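Long-range contacts in beta-hexosaminidase LpqI (Mycobacterium tuberculosis H37Rv, PDB 6GFV), which cleaves terminal beta-1,4-linked N-acetylglucosamine from peptidoglycan fragments as part of peptidoglycan recycling: residues 280-285 / 306-311; 91-96 / 121-126; 212-217 / 254-259; 35-40 / 63-68. All blocks are in the same frame, centred on the assembly; numbering follows the deposited sequence.

Contact 1 (280-285 / 306-311)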
# COMPACT_ATOMS: atom_id res chain seq x y z
N PHE A 280 2.45 -16.38 -11.37
CA PHE A 280 1.52 -15.56 -12.15
C PHE A 280 2.20 -14.46 -12.98
O PHE A 280 3.13 -13.82 -12.51
CB PHE A 280 0.48 -14.91 -11.23
CG PHE A 280 -0.25 -15.88 -10.35
CD1 PHE A 280 -1.37 -16.55 -10.80
CD2 PHE A 280 0.18 -16.12 -9.05
CE1 PHE A 280 -2.05 -17.45 -9.99
CE2 PHE A 280 -0.49 -17.02 -8.24
CZ PHE A 280 -1.61 -17.68 -8.71
N GLY A 281 1.72 -14.25 -14.20
CA GLY A 281 2.09 -13.07 -14.98
C GLY A 281 1.34 -11.86 -14.45
O GLY A 281 0.38 -12.01 -13.71
N VAL A 282 1.75 -10.65 -14.83
CA VAL A 282 1.24 -9.46 -14.15
C VAL A 282 -0.26 -9.25 -14.30
O VAL A 282 -0.95 -9.02 -13.31
CB VAL A 282 1.96 -8.18 -14.62
CG1 VAL A 282 1.27 -6.94 -14.04
CG2 VAL A 282 3.41 -8.20 -14.16
N SER A 283 -0.80 -9.35 -15.51
CA SER A 283 -2.24 -9.09 -15.66
C SER A 283 -3.13 -10.13 -14.94
O SER A 283 -4.26 -9.82 -14.54
CB SER A 283 -2.61 -9.00 -17.14
OG SER A 283 -2.39 -10.22 -17.80
N GLU A 284 -2.63 -11.35 -14.76
CA GLU A 284 -3.37 -12.36 -14.01
C GLU A 284 -3.29 -12.10 -12.51
O GLU A 284 -4.24 -12.37 -11.76
CB GLU A 284 -2.86 -13.77 -14.32
CG GLU A 284 -3.10 -14.22 -15.77
CD GLU A 284 -4.58 -14.29 -16.17
OE1 GLU A 284 -5.44 -14.53 -15.30
OE2 GLU A 284 -4.87 -14.10 -17.37
N ALA A 285 -2.15 -11.58 -12.07
CA ALA A 285 -1.98 -11.27 -10.66
C ALA A 285 -2.89 -10.10 -10.25
O ALA A 285 -3.50 -10.13 -9.19
CB ALA A 285 -0.54 -10.96 -10.35
N PRO A 306 -1.27 -1.35 -20.53
CA PRO A 306 -2.27 -1.62 -21.58
C PRO A 306 -2.80 -3.06 -21.58
O PRO A 306 -3.99 -3.26 -21.77
CB PRO A 306 -1.51 -1.33 -22.88
CG PRO A 306 -0.06 -1.34 -22.50
CD PRO A 306 -0.03 -0.81 -21.11
N ALA A 307 -1.94 -4.05 -21.36
CA ALA A 307 -2.36 -5.44 -21.32
C ALA A 307 -3.26 -5.73 -20.11
O ALA A 307 -4.25 -6.46 -20.23
CB ALA A 307 -1.16 -6.36 -21.30
N VAL A 308 -2.91 -5.16 -18.97
CA VAL A 308 -3.62 -5.38 -17.72
C VAL A 308 -5.05 -4.87 -17.83
O VAL A 308 -5.99 -5.57 -17.43
CB VAL A 308 -2.90 -4.70 -16.54
CG1 VAL A 308 -3.78 -4.65 -15.30
CG2 VAL A 308 -1.60 -5.41 -16.23
N LEU A 309 -5.22 -3.67 -18.38
CA LEU A 309 -6.54 -3.07 -18.56
C LEU A 309 -7.37 -3.83 -19.58
O LEU A 309 -8.59 -3.87 -19.47
CB LEU A 309 -6.43 -1.61 -19.00
CG LEU A 309 -5.95 -0.54 -18.03
CD1 LEU A 309 -5.69 0.77 -18.76
CD2 LEU A 309 -6.94 -0.35 -16.89
N ASP A 310 -6.73 -4.39 -20.59
CA ASP A 310 -7.45 -5.22 -21.54
C ASP A 310 -8.00 -6.45 -20.85
O ASP A 310 -9.18 -6.77 -21.00
CB ASP A 310 -6.55 -5.62 -22.70
CG ASP A 310 -6.38 -4.49 -23.74
OD1 ASP A 310 -7.13 -3.50 -23.70
OD2 ASP A 310 -5.49 -4.61 -24.60
N ARG A 311 -7.16 -7.13 -20.07
CA ARG A 311 -7.56 -8.35 -19.35
C ARG A 311 -8.66 -8.07 -18.32
O ARG A 311 -9.58 -8.87 -18.16
CB ARG A 311 -6.35 -8.97 -18.66
CG ARG A 311 -6.65 -10.23 -17.86
CD ARG A 311 -7.04 -11.37 -18.79
NE ARG A 311 -7.37 -12.60 -18.08
CZ ARG A 311 -8.60 -12.94 -17.70
NH1 ARG A 311 -9.63 -12.16 -17.94
NH2 ARG A 311 -8.80 -14.08 -17.07

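Contact 2 (91-96 / 121-126)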
# COMPACT_ATOMS: atom_id res chain seq x y z
N SER A 91 18.10 11.12 0.34
CA SER A 91 18.90 12.21 -0.21
C SER A 91 18.20 13.56 -0.07
O SER A 91 18.83 14.61 -0.18
CB SER A 91 19.22 11.95 -1.68
OG SER A 91 18.07 12.17 -2.48
N LEU A 92 16.89 13.52 0.18
CA LEU A 92 16.07 14.73 0.13
C LEU A 92 15.45 15.15 1.45
O LEU A 92 15.14 16.32 1.62
CB LEU A 92 14.93 14.55 -0.88
CG LEU A 92 15.27 14.26 -2.33
CD1 LEU A 92 14.00 14.27 -3.15
CD2 LEU A 92 16.28 15.25 -2.87
N ILE A 93 15.21 14.21 2.36
CA ILE A 93 14.50 14.56 3.59
C ILE A 93 15.33 14.33 4.85
O ILE A 93 14.79 14.07 5.92
CB ILE A 93 13.16 13.79 3.70
CG1 ILE A 93 13.36 12.28 3.86
CG2 ILE A 93 12.29 14.06 2.50
CD1 ILE A 93 12.07 11.51 4.08
N GLY A 94 16.64 14.45 4.72
CA GLY A 94 17.53 14.46 5.86
C GLY A 94 18.19 13.15 6.21
O GLY A 94 18.57 12.93 7.36
N GLY A 95 18.34 12.26 5.23
CA GLY A 95 19.01 10.99 5.45
C GLY A 95 18.12 9.81 5.80
O GLY A 95 16.90 9.93 5.89
N THR A 96 18.74 8.64 5.99
CA THR A 96 18.00 7.43 6.34
C THR A 96 17.39 7.54 7.73
O THR A 96 16.31 7.01 7.99
CB THR A 96 18.89 6.17 6.33
OG1 THR A 96 19.96 6.36 7.26
CG2 THR A 96 19.46 5.90 4.96
N ARG A 121 6.24 15.80 6.83
CA ARG A 121 6.09 17.18 6.39
C ARG A 121 6.93 17.47 5.14
O ARG A 121 6.47 18.09 4.20
CB ARG A 121 6.49 18.11 7.53
CG ARG A 121 5.87 19.48 7.48
CD ARG A 121 6.54 20.41 8.49
NE ARG A 121 6.03 20.21 9.84
CZ ARG A 121 6.78 19.89 10.89
NH1 ARG A 121 8.09 19.72 10.78
NH2 ARG A 121 6.20 19.74 12.08
N GLN A 122 8.18 17.02 5.16
CA GLN A 122 9.10 17.16 4.03
C GLN A 122 8.62 16.36 2.81
O GLN A 122 8.75 16.81 1.67
CB GLN A 122 10.51 16.74 4.44
CG GLN A 122 11.12 17.64 5.53
CD GLN A 122 12.57 17.31 5.83
OE1 GLN A 122 13.44 17.45 4.97
NE2 GLN A 122 12.84 16.85 7.04
N MET A 123 8.08 15.17 3.05
CA MET A 123 7.50 14.35 1.99
C MET A 123 6.27 14.99 1.35
O MET A 123 6.08 14.91 0.15
CB MET A 123 7.13 12.96 2.53
CG MET A 123 8.27 11.95 2.53
SD MET A 123 7.73 10.28 2.97
CE MET A 123 7.58 10.44 4.74
N ARG A 124 5.44 15.64 2.15
CA ARG A 124 4.25 16.29 1.60
C ARG A 124 4.59 17.52 0.73
O ARG A 124 3.93 17.79 -0.27
CB ARG A 124 3.29 16.69 2.71
CG ARG A 124 2.01 17.34 2.18
CD ARG A 124 1.04 17.69 3.28
NE ARG A 124 1.19 19.06 3.76
CZ ARG A 124 1.76 19.41 4.91
NH1 ARG A 124 2.28 18.50 5.72
NH2 ARG A 124 1.84 20.69 5.25
N LYS A 125 5.63 18.26 1.11
CA LYS A 125 6.09 19.38 0.27
C LYS A 125 6.60 18.92 -1.10
O LYS A 125 6.44 19.63 -2.09
CB LYS A 125 7.18 20.17 0.99
CG LYS A 125 6.70 20.94 2.21
CD LYS A 125 7.87 21.47 3.03
CE LYS A 125 7.52 21.58 4.50
NZ LYS A 125 8.69 21.23 5.37
N LEU A 126 7.20 17.74 -1.16
CA LEU A 126 7.69 17.20 -2.42
C LEU A 126 6.56 16.73 -3.33
O LEU A 126 6.73 16.69 -4.54
CB LEU A 126 8.67 16.05 -2.19
CG LEU A 126 10.01 16.37 -1.54
CD1 LEU A 126 10.73 15.11 -1.14
CD2 LEU A 126 10.87 17.21 -2.47
O HOH W 1 13.24 18.72 2.87

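Contact 3 (212-217 / 254-259)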
# COMPACT_ATOMS: atom_id res chain seq x y z
N PRO A 212 -1.36 -6.00 17.14
CA PRO A 212 -1.26 -4.57 16.80
C PRO A 212 -2.40 -4.06 15.92
O PRO A 212 -2.88 -2.97 16.16
CB PRO A 212 0.08 -4.48 16.07
CG PRO A 212 0.88 -5.55 16.69
CD PRO A 212 -0.09 -6.69 16.86
N TYR A 213 -2.84 -4.84 14.94
CA TYR A 213 -3.90 -4.38 14.06
C TYR A 213 -5.21 -4.07 14.79
O TYR A 213 -5.93 -3.17 14.37
CB TYR A 213 -4.16 -5.40 12.93
CG TYR A 213 -3.04 -5.52 11.90
CD1 TYR A 213 -2.99 -4.69 10.78
CD2 TYR A 213 -2.05 -6.46 12.04
CE1 TYR A 213 -1.97 -4.81 9.84
CE2 TYR A 213 -1.03 -6.59 11.11
CZ TYR A 213 -1.00 -5.77 10.02
OH TYR A 213 0.03 -5.91 9.12
N ARG A 214 -5.54 -4.80 15.85
CA ARG A 214 -6.83 -4.61 16.56
C ARG A 214 -7.10 -3.15 16.92
O ARG A 214 -8.23 -2.69 16.87
CB ARG A 214 -6.92 -5.45 17.84
CG ARG A 214 -6.77 -6.95 17.66
CD ARG A 214 -6.82 -7.63 19.04
NE ARG A 214 -6.55 -9.06 18.98
CZ ARG A 214 -6.26 -9.81 20.03
NH1 ARG A 214 -6.18 -9.27 21.23
NH2 ARG A 214 -6.02 -11.10 19.87
N THR A 215 -6.05 -2.41 17.27
CA THR A 215 -6.23 -1.01 17.62
C THR A 215 -5.77 -0.05 16.51
O THR A 215 -6.31 1.03 16.39
CB THR A 215 -5.51 -0.66 18.93
OG1 THR A 215 -4.11 -0.84 18.76
CG2 THR A 215 -5.96 -1.58 20.06
N LEU A 216 -4.81 -0.44 15.68
CA LEU A 216 -4.29 0.53 14.70
C LEU A 216 -5.20 0.73 13.48
O LEU A 216 -5.14 1.78 12.83
CB LEU A 216 -2.89 0.14 14.24
CG LEU A 216 -1.81 0.13 15.33
CD1 LEU A 216 -0.45 -0.05 14.69
CD2 LEU A 216 -1.86 1.40 16.17
N VAL A 217 -6.04 -0.25 13.16
CA VAL A 217 -6.90 -0.12 11.98
C VAL A 217 -8.04 0.87 12.20
O VAL A 217 -8.70 1.26 11.25
CB VAL A 217 -7.50 -1.48 11.53
CG1 VAL A 217 -6.41 -2.51 11.31
CG2 VAL A 217 -8.54 -1.97 12.53
N THR A 254 -13.84 -9.51 13.40
CA THR A 254 -14.29 -10.39 14.48
C THR A 254 -13.35 -11.56 14.77
O THR A 254 -13.00 -11.80 15.91
CB THR A 254 -15.68 -10.97 14.14
OG1 THR A 254 -16.60 -9.91 13.89
CG2 THR A 254 -16.20 -11.86 15.28
N GLY A 255 -12.92 -12.25 13.73
CA GLY A 255 -12.09 -13.43 13.88
C GLY A 255 -10.73 -13.25 14.54
O GLY A 255 -10.14 -14.23 14.98
N TYR A 256 -10.20 -12.03 14.60
CA TYR A 256 -8.95 -11.83 15.34
C TYR A 256 -9.09 -10.75 16.42
O TYR A 256 -8.10 -10.20 16.89
CB TYR A 256 -7.79 -11.52 14.38
CG TYR A 256 -7.75 -10.15 13.73
CD1 TYR A 256 -8.42 -9.90 12.55
CD2 TYR A 256 -6.99 -9.12 14.28
CE1 TYR A 256 -8.37 -8.66 11.95
CE2 TYR A 256 -6.93 -7.87 13.69
CZ TYR A 256 -7.62 -7.64 12.52
OH TYR A 256 -7.56 -6.40 11.94
N GLY A 257 -10.33 -10.47 16.83
CA GLY A 257 -10.61 -9.53 17.90
C GLY A 257 -10.59 -8.04 17.55
O GLY A 257 -10.33 -7.21 18.41
N ALA A 258 -10.89 -7.71 16.30
CA ALA A 258 -10.84 -6.34 15.81
C ALA A 258 -12.19 -5.87 15.29
O ALA A 258 -13.00 -6.67 14.85
CB ALA A 258 -9.81 -6.22 14.71
N PRO A 259 -12.43 -4.55 15.32
CA PRO A 259 -13.59 -4.00 14.61
C PRO A 259 -13.41 -4.17 13.10
O PRO A 259 -12.33 -4.51 12.68
CB PRO A 259 -13.59 -2.53 15.04
CG PRO A 259 -12.27 -2.28 15.56
CD PRO A 259 -11.73 -3.53 16.10

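Contact 4 (35-40 / 63-68)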
# COMPACT_ATOMS: atom_id res chain seq x y z
N ASP A 35 8.27 8.88 -18.33
CA ASP A 35 7.54 7.63 -18.12
C ASP A 35 6.25 7.89 -17.33
O ASP A 35 5.18 7.42 -17.68
CB ASP A 35 8.43 6.61 -17.41
CG ASP A 35 7.83 5.21 -17.34
OD1 ASP A 35 6.96 4.87 -18.15
OD2 ASP A 35 8.25 4.43 -16.50
N ALA A 36 6.38 8.66 -16.26
CA ALA A 36 5.23 8.99 -15.44
C ALA A 36 4.20 9.83 -16.21
O ALA A 36 3.01 9.53 -16.19
CB ALA A 36 5.68 9.71 -14.19
N GLN A 37 4.66 10.86 -16.92
CA GLN A 37 3.76 11.71 -17.70
C GLN A 37 3.01 10.91 -18.76
O GLN A 37 1.83 11.15 -18.99
CB GLN A 37 4.54 12.87 -18.34
CG GLN A 37 3.71 13.82 -19.19
CD GLN A 37 2.67 14.59 -18.39
OE1 GLN A 37 1.59 14.08 -18.09
NE2 GLN A 37 3.00 15.83 -18.04
N ALA A 38 3.68 9.96 -19.40
CA ALA A 38 3.03 9.19 -20.45
C ALA A 38 1.97 8.23 -19.90
O ALA A 38 0.89 8.12 -20.46
CB ALA A 38 4.07 8.42 -21.27
N VAL A 39 2.27 7.54 -18.80
CA VAL A 39 1.32 6.56 -18.29
C VAL A 39 0.05 7.25 -17.77
O VAL A 39 -1.05 6.77 -18.02
CB VAL A 39 1.95 5.65 -17.21
CG1 VAL A 39 2.07 6.35 -15.87
CG2 VAL A 39 1.16 4.33 -17.09
N VAL A 40 0.19 8.42 -17.13
CA VAL A 40 -0.96 9.20 -16.68
C VAL A 40 -1.80 9.75 -17.84
O VAL A 40 -3.02 9.65 -17.84
CB VAL A 40 -0.53 10.38 -15.77
CG1 VAL A 40 -1.73 11.25 -15.42
CG2 VAL A 40 0.12 9.87 -14.50
N LEU A 63 6.63 16.90 -11.55
CA LEU A 63 5.55 16.21 -10.84
C LEU A 63 4.29 17.06 -10.75
O LEU A 63 3.20 16.56 -11.00
CB LEU A 63 6.01 15.80 -9.43
CG LEU A 63 5.00 14.96 -8.62
CD1 LEU A 63 4.53 13.69 -9.38
CD2 LEU A 63 5.57 14.59 -7.25
N ALA A 64 4.43 18.33 -10.41
CA ALA A 64 3.26 19.20 -10.23
C ALA A 64 2.41 19.32 -11.49
O ALA A 64 1.19 19.34 -11.41
CB ALA A 64 3.69 20.57 -9.77
N GLU A 65 3.02 19.35 -12.66
CA GLU A 65 2.25 19.36 -13.90
C GLU A 65 1.53 18.03 -14.13
O GLU A 65 0.39 17.99 -14.58
CB GLU A 65 3.14 19.64 -15.11
CG GLU A 65 2.38 19.71 -16.43
CD GLU A 65 1.85 21.10 -16.73
OE1 GLU A 65 2.14 22.02 -15.95
OE2 GLU A 65 1.13 21.27 -17.74
N ILE A 66 2.22 16.94 -13.83
CA ILE A 66 1.69 15.60 -14.04
C ILE A 66 0.48 15.40 -13.15
O ILE A 66 -0.55 14.89 -13.59
CB ILE A 66 2.74 14.53 -13.75
CG1 ILE A 66 3.84 14.57 -14.80
CG2 ILE A 66 2.10 13.15 -13.73
CD1 ILE A 66 5.05 13.75 -14.46
N VAL A 67 0.60 15.82 -11.90
CA VAL A 67 -0.52 15.78 -10.99
C VAL A 67 -1.63 16.72 -11.44
O VAL A 67 -2.80 16.37 -11.41
CB VAL A 67 -0.08 16.13 -9.56
CG1 VAL A 67 -1.30 16.29 -8.66
CG2 VAL A 67 0.86 15.08 -9.03
N ALA A 68 -1.27 17.92 -11.88
CA ALA A 68 -2.28 18.91 -12.29
C ALA A 68 -3.15 18.41 -13.44
O ALA A 68 -4.33 18.75 -13.52
CB ALA A 68 -1.61 20.21 -12.67
O HOH W 2 -1.27 14.72 -16.58

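Contact 1 (280-285 / 306-311)
The backbones of Ser283 and Val308 come within 4.5 Å of each other, CA to CA, where the first turn of helix 282-292 meets helix 305-317. Ser283, with its small side chain, sits at the closest point. Val308 uses one branch: CG2 lies 3.8 Å from both CA and CB of Ser283, and it also meets CG1 of Val282 at 3.9 Å. One turn further along, CB of Arg311 rests against CB of Ser283. From there the arginine sets off with CG anti to its backbone N (chi1 180°), then bends at chi2 toward Glu284. Glu284 starts away from the other helix, and the bend at its chi2 brings OE2 back to Arg311 NE, a 3.0 Å salt bridge that is nearly straight at the hydrogen (167°). The oxygen sits at the edge of the guanidinium, almost in its plane, and is approached on its syn side but well out of the carboxylate plane. The two flat groups are turned 54° apart, and NH2 stays 3.8 Å from OE1 of Glu284, so a single bond carries the pairing. Glu320 takes NH1 of Arg311. Two acids on different nitrogens fix the guanidinium's rotation and probably stabilise its positive charge at this surface junction of successive outer barrel helices.

Contact 2 (91-96 / 121-126)
Ile93 reaches from the loop after strand 86-87 to the last turns of helix 109-126, where its atoms are shared among Gln122, Met123 and Leu126. Its CB begins beside the glutamine of the helix, 4.0 Å from CB of Gln122. The first branch, CG2, presses closer on that same Gln122 CB (3.8 Å) and also meets CD1 of Leu126 at 4.1 Å. The second branch leaves between the backbone N and the carbonyl carbon (chi1 66°) and then runs extended, which carries CD1 to CG of Met123 at 4.1 Å. Glu81 of strand 76-83 touches both Ile93 and Met123, so Ile93 lies between the helix and strand 76-83 of the barrel. Leu92 adds a more exposed apolar touch, its CD1 lying 3.9 Å from CD1 of Leu126.

Beside these apolar contacts the Gln122 side chain stretches over the loop backbone, bringing OE1 to 3.4 Å from CA of Ile93. A water lies between OE1 of Gln122, at a doubtfully short 2.5 Å, and the carbonyl O of Leu92, a weak bond. The other end of the amide, NE2, is bonded to Asp118 one turn earlier in the helix, which settles which way round the amide lies. Arg88, a substrate-binding residue by similarity, lies in the same loop, a few residues before 91-96, its side chain about 8 Å from that of Leu92. The chemistry is therefore divided: apolar branches seat the loop on the helix, while the Gln122 amide lies along the loop backbone, its NE2 held by Asp118 and its OE1 perhaps linked to Leu92 O through water.

Contact 3 (212-217 / 254-259)
Arg214 NE donates to the carbonyl O of Tyr256 over 2.8 Å, joining helix 211-216 to the loop that leads into strand 265-267. The bond is bent, 134° at the hydrogen, in keeping with an oxygen that stands 30° out of the guanidinium plane. An extended run from CG to NE brings the arginine there, and its methylenes pass along the loop, CD lying 3.6 Å from O of Gly257. NH2 also makes a weak hydrogen bond to O of Val206, at the end of helix 202-206.

Tyr256 answers in the other direction, its ring lying against the helix. The ring edge faces the backbone N of Arg214, CE2 approaches CB of Tyr213 at 3.8 Å, and the hydroxyl end reaches CB of Tyr213 and then CG1 of Val217 (4.1 Å from OH). Ala258 CB lies over one face of this ring, toward its rim, while also touching CA of Arg214 at 3.9 Å. Tyr213 turns its own ring away to pack edge-to-face with Phe182, near Lys180, a substrate-binding residue by similarity. Polar and aromatic contacts thus share the work: one bent bond ties arginine to loop backbone, and the buried tyrosine ring packs on the helix next to it.

Contact 4 (35-40 / 63-68)
Ile66 buries more surface than any other residue here, and it does so by spreading three carbons over one side of helix 33-43. Its helix, 62-69, runs alongside in the same direction, the local axes 4° from parallel and 10.0 Å apart. With CG1 anti to the carbonyl carbon (chi1 -69°), the longer branch reaches across to the other helix. Its end, CD1, settles 4.1 Å from CB of Ala36, while the shorter branch, CG2, meets CG2 of Val40 at 3.9 Å. Ala36 and Val40 are one turn apart, so the isoleucine straddles a single turn of the facing helix.

Gln37 contributes the next largest surface. Its chain bends at chi2 (65°) and slides past Ile66 in the opposite sense, laying the amide along the isoleucine, with NE2 3.6 Å from CG1. The amide oxygen is served by water: one molecule donates to OE1 of Gln37 at 3.3 Å and to the carbonyl O of Ile66 at 3.1 Å. Val40 completes the apolar side, where it also touches Leu75, and Ala36 rests on Val30 and Ile58.

Two successive outer helices of the TIM barrel, on either side of strand 47-50 in the chain, are joined in this way. Their cohesion is chiefly apolar, with the glutamine's CB and amide lying along the isoleucine and its oxygen linked to the partner backbone through water.

How the contacts relate
All four contacts belong to one glycoside hydrolase family 3 barrel, and each joins parts that surround its central strands. Contacts 1 and 4 both pair successive outer helices; their centres are 22 Å apart, and neither lies near the annotated sites. Contacts 2 and 4 touch directly, Leu126 O standing 3.6 Å from Leu63 CD2, so packing continues from one to the other. Contact 3 lies across the chain's centre from contact 4, 37 Å between centres. Contacts 2 and 3 come nearer the catalytic region: Met123 is about 9 Å from Asp80, a substrate-binding residue by similarity, and Tyr213 about 11 Å from the probable nucleophile Asp268, side chain to side chain.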